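Local atomic coordinates of afamin (Homo sapiens, PDB entry 6FAK), a protein that carries hydrophobic molecules in body fluids, keeping lipidated Wnt proteins soluble and active and binding vitamin E. Residues Y143-R148 with P155-V160; E165-S170 with N179-R184; V263-C268 with P287-C292. One frame throughout, in Å; residues are numbered along the deposited sequence. Where two conformers were deposited one is given.

How the contacts relate
Helix 154-171 runs through two of the three contacts: its early turns carry contact 1 and its last turns contact 2, whose centre lies about 17 Å away. Contact 1 is buried and joined by methyl groups alone, while contact 2 is only partly buried, with valine and leucine methyls beside an exposed arginine and a serine next to an ethanediol probably from the crystallisation liquor. Contact 3, in the second albumin domain, is again buried but differs in chemistry, a methionine chain crossing a guanidinium group. Contacts 1 and 3 touch, Thr156 OG1 standing 3.0 Å from Gln291 OE1 in a probable hydrogen bond, so that helix 154-171 meets the start of helix 288-295.

Contact 1: residues Y143-R148 with P155-V160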
loop_
_atom_site.group_PDB
_atom_site.type_symbol
_atom_site.label_atom_id
_atom_site.label_comp_id
_atom_site.label_asym_id
_atom_site.label_seq_id
_atom_site.Cartn_x
_atom_site.Cartn_y
_atom_site.Cartn_z
ATOM N N TYR A 143 -14.000 -12.651 6.300
ATOM C CA TYR A 143 -14.651 -11.558 7.027
ATOM C C TYR A 143 -13.676 -10.730 7.862
ATOM O O TYR A 143 -13.678 -9.495 7.780
ATOM C CB TYR A 143 -15.765 -12.123 7.908
ATOM C CG TYR A 143 -16.338 -11.249 8.964
ATOM C CD1 TYR A 143 -17.192 -10.210 8.638
ATOM C CD2 TYR A 143 -16.089 -11.494 10.319
ATOM C CE1 TYR A 143 -17.744 -9.393 9.618
ATOM C CE2 TYR A 143 -16.654 -10.700 11.314
ATOM C CZ TYR A 143 -17.501 -9.668 10.954
ATOM O OH TYR A 143 -18.071 -8.899 11.918
ATOM N N GLU A 144 -12.875 -11.397 8.696
ATOM C CA GLU A 144 -12.042 -10.709 9.664
ATOM C C GLU A 144 -10.896 -9.987 8.961
ATOM O O GLU A 144 -10.558 -8.823 9.323
ATOM C CB GLU A 144 -11.529 -11.658 10.768
ATOM C CG GLU A 144 -12.616 -12.293 11.685
ATOM C CD GLU A 144 -13.371 -11.342 12.611
ATOM O OE1 GLU A 144 -13.083 -10.130 12.623
ATOM O OE2 GLU A 144 -14.281 -11.830 13.355
ATOM N N VAL A 145 -10.366 -10.601 7.905
ATOM C CA VAL A 145 -9.312 -9.972 7.107
ATOM C C VAL A 145 -9.819 -8.768 6.304
ATOM O O VAL A 145 -9.218 -7.690 6.330
ATOM C CB VAL A 145 -8.575 -11.015 6.236
ATOM C CG1 VAL A 145 -7.502 -10.333 5.410
ATOM C CG2 VAL A 145 -7.866 -12.027 7.147
ATOM N N ALA A 146 -10.955 -8.918 5.624
ATOM C CA ALA A 146 -11.462 -7.875 4.737
ATOM C C ALA A 146 -11.890 -6.592 5.468
ATOM O O ALA A 146 -11.577 -5.500 5.035
ATOM C CB ALA A 146 -12.606 -8.401 3.915
ATOM N N ARG A 147 -12.546 -6.730 6.618
ATOM C CA ARG A 147 -12.941 -5.548 7.398
ATOM C C ARG A 147 -11.749 -4.786 7.931
ATOM O O ARG A 147 -11.838 -3.566 8.102
ATOM C CB ARG A 147 -13.943 -5.907 8.528
ATOM C CG ARG A 147 -13.395 -6.834 9.614
ATOM C CD ARG A 147 -14.516 -7.633 10.309
ATOM N NE ARG A 147 -15.499 -6.729 10.917
ATOM C CZ ARG A 147 -15.764 -6.609 12.208
ATOM N NH1 ARG A 147 -15.147 -7.390 13.097
ATOM N NH2 ARG A 147 -16.641 -5.700 12.618
ATOM N N ARG A 148 -10.625 -5.485 8.119
ATOM C CA ARG A 148 -9.381 -4.837 8.562
ATOM C C ARG A 148 -8.496 -4.354 7.414
ATOM O O ARG A 148 -7.526 -3.661 7.669
ATOM C CB ARG A 148 -8.577 -5.763 9.468
ATOM C CG ARG A 148 -9.185 -5.923 10.876
ATOM C CD ARG A 148 -8.570 -7.112 11.643
ATOM N NE ARG A 148 -9.181 -7.230 12.979
ATOM C CZ ARG A 148 -10.333 -7.814 13.237
ATOM N NH1 ARG A 148 -11.000 -8.460 12.271
ATOM N NH2 ARG A 148 -10.850 -7.753 14.469
ATOM N N PRO A 155 -8.930 -10.107 -5.829
ATOM C CA PRO A 155 -8.054 -11.189 -6.264
ATOM C C PRO A 155 -6.898 -11.415 -5.278
ATOM O O PRO A 155 -6.505 -12.558 -5.016
ATOM C CB PRO A 155 -7.535 -10.689 -7.630
ATOM C CG PRO A 155 -8.602 -9.782 -8.120
ATOM C CD PRO A 155 -9.145 -9.115 -6.906
ATOM N N THR A 156 -6.391 -10.340 -4.674
ATOM C CA THR A 156 -5.350 -10.430 -3.665
ATOM C C THR A 156 -5.823 -11.164 -2.382
ATOM O O THR A 156 -5.155 -12.103 -1.888
ATOM C CB THR A 156 -4.774 -9.045 -3.341
ATOM O OG1 THR A 156 -4.316 -8.456 -4.568
ATOM C CG2 THR A 156 -3.643 -9.169 -2.354
ATOM N N LEU A 157 -6.976 -10.749 -1.881
ATOM C CA LEU A 157 -7.559 -11.309 -0.677
ATOM C C LEU A 157 -7.899 -12.783 -0.845
ATOM O O LEU A 157 -7.675 -13.597 0.094
ATOM C CB LEU A 157 -8.823 -10.542 -0.259
ATOM C CG LEU A 157 -8.879 -9.677 0.980
ATOM C CD1 LEU A 157 -7.525 -9.176 1.506
ATOM C CD2 LEU A 157 -9.877 -8.542 0.830
ATOM N N LEU A 158 -8.467 -13.125 -1.990
ATOM C CA LEU A 158 -8.749 -14.553 -2.313
ATOM C C LEU A 158 -7.464 -15.414 -2.401
ATOM O O LEU A 158 -7.433 -16.558 -1.950
ATOM C CB LEU A 158 -9.537 -14.675 -3.604
ATOM C CG LEU A 158 -10.955 -14.130 -3.606
ATOM C CD1 LEU A 158 -11.461 -14.030 -5.039
ATOM C CD2 LEU A 158 -11.902 -14.964 -2.784
ATOM N N THR A 159 -6.409 -14.883 -2.994
ATOM C CA THR A 159 -5.122 -15.536 -2.977
ATOM C C THR A 159 -4.574 -15.704 -1.555
ATOM O O THR A 159 -4.010 -16.781 -1.189
ATOM C CB THR A 159 -4.112 -14.769 -3.860
ATOM O OG1 THR A 159 -4.579 -14.795 -5.212
ATOM C CG2 THR A 159 -2.717 -15.399 -3.794
ATOM N N VAL A 160 -4.694 -14.645 -0.769
ATOM C CA VAL A 160 -4.299 -14.696 0.625
ATOM C C VAL A 160 -5.094 -15.801 1.368
ATOM O O VAL A 160 -4.493 -16.578 2.089
ATOM C CB VAL A 160 -4.363 -13.265 1.268
ATOM C CG1 VAL A 160 -4.295 -13.307 2.782
ATOM C CG2 VAL A 160 -3.196 -12.445 0.749
#
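Leu157 reaches helix 134-148 through its two methyl groups, one for each of two neighbouring residues. CD1 lies 4.1 Å from Val145 CG1, and the valine and leucine side chains slide past each other in opposite directions. Val145 CG1 stands anti to its backbone nitrogen, with chi1 at 179°, which places this branch rather than CG2 against the leucine. The second methyl, Leu157 CD2, rests on Ala146 CB at the same separation of 4.1 Å. The small buried surface of 113 Å² fits a light touch inside a larger core. Ile28 and Gln32 of helix 22-33 and Leu192 of helix 177-209 also pack on Leu157.

None of the polar interactions crosses between the two segments. Glu144, Arg147 and Arg148 form a salt-bridge network: Glu144 OE1 receives Arg148 NH1 at 2.7 Å on the anti side of the carboxylate, while Arg147 NH1 adds a salt bridge to the same oxygen whose hydrogen bond, at 3.5 Å, is weak. Arg148 NH1 also hydrogen-bonds to Glu144 O, at 3.0 Å, so one nitrogen grips both side chain and main chain of the glutamate. Arg147 CD sits 3.6 Å above the Tyr143 ring, and Tyr143 OH lies over the guanidinium face. Arg147 NH2 is anchored outside, on Gln35 O. On the other helix, Thr159 OG1 and Thr159 N approach Pro155 O from opposite faces of its carbonyl plane.

Here the charged groups lie off the interface, and helices 134-148 and 154-171, consecutive and joined by a short connection, pack as part of the all-helical first albumin domain.

Contact 2: residues E165-S170 with N179-R184. With EDO (1,2-ethanediol), chain S.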
loop_
_atom_site.group_PDB
_atom_site.type_symbol
_atom_site.label_atom_id
_atom_site.label_comp_id
_atom_site.label_asym_id
_atom_site.label_seq_id
_atom_site.Cartn_x
_atom_site.Cartn_y
_atom_site.Cartn_z
ATOM N N GLU A 165 -5.214 -21.076 3.946
ATOM C CA GLU A 165 -5.704 -22.434 4.001
ATOM C C GLU A 165 -4.609 -23.533 3.856
ATOM O O GLU A 165 -4.644 -24.561 4.563
ATOM C CB GLU A 165 -6.839 -22.641 2.980
ATOM C CG GLU A 165 -7.291 -24.097 2.902
ATOM C CD GLU A 165 -8.651 -24.296 2.261
ATOM O OE1 GLU A 165 -9.281 -25.334 2.579
ATOM O OE2 GLU A 165 -9.087 -23.446 1.450
ATOM N N GLU A 166 -3.679 -23.345 2.936
ATOM C CA GLU A 166 -2.532 -24.241 2.810
ATOM C C GLU A 166 -1.657 -24.242 4.101
ATOM O O GLU A 166 -1.067 -25.268 4.443
ATOM C CB GLU A 166 -1.625 -23.861 1.630
ATOM C CG GLU A 166 -2.249 -23.753 0.230
ATOM C CD GLU A 166 -3.324 -24.783 -0.120
ATOM O OE1 GLU A 166 -3.217 -25.977 0.269
ATOM O OE2 GLU A 166 -4.277 -24.395 -0.837
ATOM N N VAL A 167 -1.561 -23.115 4.791
ATOM C CA VAL A 167 -0.843 -23.032 6.055
ATOM C C VAL A 167 -1.556 -23.874 7.105
ATOM O O VAL A 167 -0.910 -24.624 7.795
ATOM C CB VAL A 167 -0.612 -21.591 6.511
ATOM C CG1 VAL A 167 -0.147 -21.501 7.986
ATOM C CG2 VAL A 167 0.398 -20.932 5.584
ATOM N N ALA A 168 -2.880 -23.740 7.201
ATOM C CA ALA A 168 -3.681 -24.438 8.188
ATOM C C ALA A 168 -3.629 -25.940 7.920
ATOM O O ALA A 168 -3.404 -26.730 8.827
ATOM C CB ALA A 168 -5.133 -23.945 8.174
ATOM N N LYS A 169 -3.800 -26.330 6.668
ATOM C CA LYS A 169 -3.741 -27.729 6.305
ATOM C C LYS A 169 -2.394 -28.369 6.644
ATOM O O LYS A 169 -2.355 -29.475 7.228
ATOM C CB LYS A 169 -4.084 -27.901 4.836
ATOM C CG LYS A 169 -3.971 -29.309 4.301
ATOM C CD LYS A 169 -2.694 -29.426 3.482
ATOM C CE LYS A 169 -2.270 -30.852 3.213
ATOM N NZ LYS A 169 -0.814 -30.834 2.932
ATOM N N SER A 170 -1.302 -27.714 6.269
ATOM C CA SER A 170 0.037 -28.263 6.506
ATOM C C SER A 170 0.424 -28.314 8.014
ATOM O O SER A 170 0.925 -29.328 8.508
ATOM C CB SER A 170 1.068 -27.432 5.793
ATOM O OG SER A 170 2.372 -27.868 6.141
ATOM N N ASN A 179 3.955 -23.381 16.660
ATOM C CA ASN A 179 5.173 -22.818 16.095
ATOM C C ASN A 179 5.057 -22.788 14.587
ATOM O O ASN A 179 5.415 -21.784 13.948
ATOM C CB ASN A 179 6.425 -23.605 16.435
ATOM C CG ASN A 179 7.655 -22.967 15.808
ATOM O OD1 ASN A 179 7.968 -21.838 16.150
ATOM N ND2 ASN A 179 8.272 -23.621 14.779
ATOM N N CYS A 180 4.588 -23.907 14.028
ATOM C CA CYS A 180 4.333 -23.998 12.559
ATOM C C CYS A 180 3.396 -22.860 12.057
ATOM O O CYS A 180 3.721 -22.147 11.133
ATOM C CB CYS A 180 3.725 -25.361 12.207
ATOM S SG CYS A 180 3.507 -25.683 10.433
ATOM N N LEU A 181 2.207 -22.754 12.657
ATOM C CA LEU A 181 1.238 -21.719 12.280
ATOM C C LEU A 181 1.858 -20.326 12.299
ATOM O O LEU A 181 1.697 -19.570 11.329
ATOM C CB LEU A 181 0.009 -21.756 13.176
ATOM C CG LEU A 181 -0.892 -22.974 13.039
ATOM C CD1 LEU A 181 -1.819 -23.091 14.237
ATOM C CD2 LEU A 181 -1.692 -22.851 11.748
ATOM N N GLN A 182 2.602 -19.995 13.347
ATOM C CA GLN A 182 3.155 -18.660 13.483
ATOM C C GLN A 182 4.225 -18.372 12.430
ATOM O O GLN A 182 4.263 -17.314 11.860
ATOM C CB GLN A 182 3.675 -18.431 14.908
ATOM C CG GLN A 182 2.551 -18.358 15.945
ATOM C CD GLN A 182 3.019 -18.382 17.414
ATOM O OE1 GLN A 182 4.210 -18.530 17.725
ATOM N NE2 GLN A 182 2.064 -18.239 18.323
ATOM N N THR A 183 5.085 -19.356 12.186
ATOM C CA THR A 183 6.182 -19.278 11.210
ATOM C C THR A 183 5.667 -19.162 9.775
ATOM O O THR A 183 6.074 -18.277 9.028
ATOM C CB THR A 183 7.051 -20.569 11.315
ATOM O OG1 THR A 183 7.553 -20.674 12.648
ATOM C CG2 THR A 183 8.238 -20.588 10.322
ATOM N N ARG A 184 4.793 -20.085 9.407
ATOM C CA ARG A 184 4.350 -20.256 7.997
ATOM C C ARG A 184 3.392 -19.142 7.558
ATOM O O ARG A 184 3.298 -18.858 6.377
ATOM C CB ARG A 184 3.687 -21.631 7.771
ATOM C CG ARG A 184 4.576 -22.860 7.976
ATOM C CD ARG A 184 5.953 -22.758 7.310
ATOM N NE ARG A 184 6.782 -23.899 7.660
ATOM C CZ ARG A 184 8.115 -23.941 7.716
ATOM N NH1 ARG A 184 8.721 -25.063 8.088
ATOM N NH2 ARG A 184 8.848 -22.884 7.390
HETATM C C1 EDO S . 3.692 -32.640 7.456
HETATM O O1 EDO S . 4.332 -33.820 7.979
HETATM C C2 EDO S . 4.426 -31.381 7.903
HETATM O O2 EDO S . 3.651 -30.164 7.702
#
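With chi1 at 167°, Val167 swings CG1 opposite its amide nitrogen and sets CG2 beside it, presenting both methyls to Arg184. CG1 lies 3.8 Å from Arg184 CB, and CG2 comes 3.7 Å from Arg184 O, so the valine covers the root of the arginine and its carbonyl. The arginine chain bends at chi2 (-46°), and the guanidinium swings clear of the valine. Leu181 supplies the other apolar partner: its CD2 lies 4.3 Å from Val167 CG1 and 4.4 Å from Ala168 CA, filling in beside the valine.

The short helical segments run nearly antiparallel at 156°, their axes 9.5 Å apart at closest approach. A disulfide from Cys171 to Cys180 joins the last residue of helix 154-171 to an early turn of helix 177-209. An ethanediol, probably from the crystallisation liquor, has its O2 3.0 Å from Ser170 O and 3.1 Å from Ser170 OG, and is also hydrogen-bonded to Glu174 OE2.

With no hydrogen bond between the segments, their direct contact rests on van der Waals packing, supplemented by that covalent link, while the long polar chain of Arg184 can remain at the surface.

Contact 3: residues V263-C268 with P287-C292; sequences VMNHIC and PERGQC
Met264 lies across Arg289 and Gly290, meeting first the guanidinium group and then the glycine backbone. Its CB stands over one face of the Arg289 guanidinium, offset toward the rim, 3.7 Å from NH1. The next atom, Met264 CG, touches both partners, with Arg289 CZ at 3.9 Å and Gly290 CA at 3.7 Å. A bend at chi2 (-48°) then carries the chain along the glycine: SD lies 3.7 Å from Gly290 CA, and the methyl CE ends 3.4 Å from Gly290 O. Because Gly290 has no side chain, the sulfur and methyl can lie directly on its backbone; a CB there would clash with Met264 CG.

Asn265 OD1 approaches the guanidinium from its edge, but at 4.1 Å from Arg289 NH1 it is too far for a hydrogen bond; the amide and guanidinium planes are 75° apart. An alanine at Arg289 is likely to open a gap under Met264 CB and CG and to leave Asn265 OD1 without the positive charge near it.

The segment axes cross at 68°. Disulfides from Cys268 to Cys282 and from Cys292 to Cys281 bind both helices to the intervening loop through the adjacent Cys281 and Cys282, the double-cysteine pattern of the albumin family, here within the region forming the pocket for hydrophobic ligands.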
loop_
_atom_site.group_PDB
_atom_site.type_symbol
_atom_site.label_atom_id
_atom_site.label_comp_id
_atom_site.label_asym_id
_atom_site.label_seq_id
_atom_site.Cartn_x
_atom_site.Cartn_y
_atom_site.Cartn_z
ATOM N N VAL A 263 -7.219 -8.307 -18.014
ATOM C CA VAL A 263 -5.833 -7.903 -18.131
ATOM C C VAL A 263 -4.913 -9.159 -18.337
ATOM O O VAL A 263 -4.076 -9.192 -19.272
ATOM C CB VAL A 263 -5.392 -7.023 -16.935
ATOM C CG1 VAL A 263 -3.894 -6.866 -16.851
ATOM C CG2 VAL A 263 -6.042 -5.631 -16.988
ATOM N N MET A 264 -5.130 -10.201 -17.537
ATOM C CA MET A 264 -4.284 -11.399 -17.590
ATOM C C MET A 264 -4.465 -12.143 -18.908
ATOM O O MET A 264 -3.472 -12.553 -19.547
ATOM C CB MET A 264 -4.560 -12.300 -16.377
ATOM C CG MET A 264 -4.302 -11.609 -15.053
ATOM S SD MET A 264 -2.717 -10.753 -15.034
ATOM C CE MET A 264 -2.787 -9.899 -13.466
ATOM N N ASN A 265 -5.713 -12.237 -19.345
ATOM C CA ASN A 265 -6.032 -12.763 -20.664
ATOM C C ASN A 265 -5.422 -11.943 -21.802
ATOM O O ASN A 265 -4.880 -12.534 -22.740
ATOM C CB ASN A 265 -7.547 -12.941 -20.843
ATOM C CG ASN A 265 -8.126 -14.033 -19.900
ATOM O OD1 ASN A 265 -7.379 -14.770 -19.212
ATOM N ND2 ASN A 265 -9.459 -14.122 -19.849
ATOM N N HIS A 266 -5.514 -10.615 -21.742
ATOM C CA HIS A 266 -4.804 -9.725 -22.706
ATOM C C HIS A 266 -3.278 -10.022 -22.750
ATOM O O HIS A 266 -2.710 -10.260 -23.809
ATOM C CB HIS A 266 -5.053 -8.261 -22.353
ATOM C CG HIS A 266 -4.630 -7.279 -23.393
ATOM N ND1 HIS A 266 -5.270 -6.075 -23.550
ATOM C CD2 HIS A 266 -3.652 -7.307 -24.331
ATOM C CE1 HIS A 266 -4.717 -5.404 -24.540
ATOM N NE2 HIS A 266 -3.729 -6.130 -25.027
ATOM N N ILE A 267 -2.640 -10.041 -21.603
ATOM C CA ILE A 267 -1.230 -10.383 -21.488
ATOM C C ILE A 267 -0.961 -11.785 -22.091
ATOM O O ILE A 267 -0.210 -11.907 -23.060
ATOM C CB ILE A 267 -0.778 -10.306 -20.026
ATOM C CG1 ILE A 267 -0.757 -8.823 -19.577
ATOM C CG2 ILE A 267 0.606 -10.925 -19.781
ATOM C CD1 ILE A 267 -0.513 -8.609 -18.106
ATOM N N CYS A 268 -1.612 -12.807 -21.544
ATOM C CA CYS A 268 -1.444 -14.206 -22.000
ATOM C C CYS A 268 -1.773 -14.478 -23.456
ATOM O O CYS A 268 -1.009 -15.170 -24.121
ATOM C CB CYS A 268 -2.251 -15.161 -21.126
ATOM S SG CYS A 268 -1.463 -15.369 -19.550
ATOM N N PRO A 287 -7.501 -17.029 -9.122
ATOM C CA PRO A 287 -6.799 -15.791 -9.456
ATOM C C PRO A 287 -5.262 -15.895 -9.323
ATOM O O PRO A 287 -4.587 -14.864 -9.268
ATOM C CB PRO A 287 -7.355 -14.819 -8.399
ATOM C CG PRO A 287 -7.516 -15.679 -7.185
ATOM C CD PRO A 287 -7.797 -17.089 -7.675
ATOM N N GLU A 288 -4.720 -17.116 -9.289
ATOM C CA GLU A 288 -3.292 -17.339 -9.046
ATOM C C GLU A 288 -2.462 -16.970 -10.278
ATOM O O GLU A 288 -1.483 -16.240 -10.150
ATOM C CB GLU A 288 -3.024 -18.798 -8.633
ATOM C CG GLU A 288 -1.868 -18.961 -7.658
ATOM C CD GLU A 288 -2.227 -18.581 -6.225
ATOM O OE1 GLU A 288 -3.200 -17.819 -6.012
ATOM O OE2 GLU A 288 -1.530 -19.048 -5.299
ATOM N N ARG A 289 -2.885 -17.455 -11.455
ATOM C CA ARG A 289 -2.277 -17.123 -12.774
ATOM C C ARG A 289 -1.945 -15.614 -12.981
ATOM O O ARG A 289 -1.036 -15.301 -13.756
ATOM C CB ARG A 289 -3.113 -17.762 -13.945
ATOM C CG ARG A 289 -3.241 -17.042 -15.310
ATOM C CD ARG A 289 -4.593 -16.354 -15.497
ATOM N NE ARG A 289 -4.995 -15.621 -14.286
ATOM C CZ ARG A 289 -6.103 -14.905 -14.115
ATOM N NH1 ARG A 289 -7.006 -14.805 -15.098
ATOM N NH2 ARG A 289 -6.303 -14.288 -12.955
ATOM N N GLY A 290 -2.635 -14.723 -12.251
ATOM C CA GLY A 290 -2.433 -13.280 -12.307
ATOM C C GLY A 290 -1.656 -12.663 -11.149
ATOM O O GLY A 290 -0.907 -11.692 -11.343
ATOM N N GLN A 291 -1.860 -13.178 -9.932
ATOM C CA GLN A 291 -0.958 -12.844 -8.811
ATOM C C GLN A 291 0.476 -13.390 -9.123
ATOM O O GLN A 291 1.475 -12.822 -8.668
ATOM C CB GLN A 291 -1.475 -13.379 -7.453
ATOM C CG GLN A 291 -2.711 -12.719 -6.801
ATOM C CD GLN A 291 -2.796 -11.187 -6.842
ATOM O OE1 GLN A 291 -2.524 -10.499 -5.849
ATOM N NE2 GLN A 291 -3.237 -10.649 -7.981
ATOM N N CYS A 292 0.541 -14.478 -9.901
ATOM C CA CYS A 292 1.772 -14.977 -10.529
ATOM C C CYS A 292 2.390 -13.953 -11.493
ATOM O O CYS A 292 3.527 -13.513 -11.274
ATOM C CB CYS A 292 1.484 -16.276 -11.297
ATOM S SG CYS A 292 2.935 -17.136 -11.954
#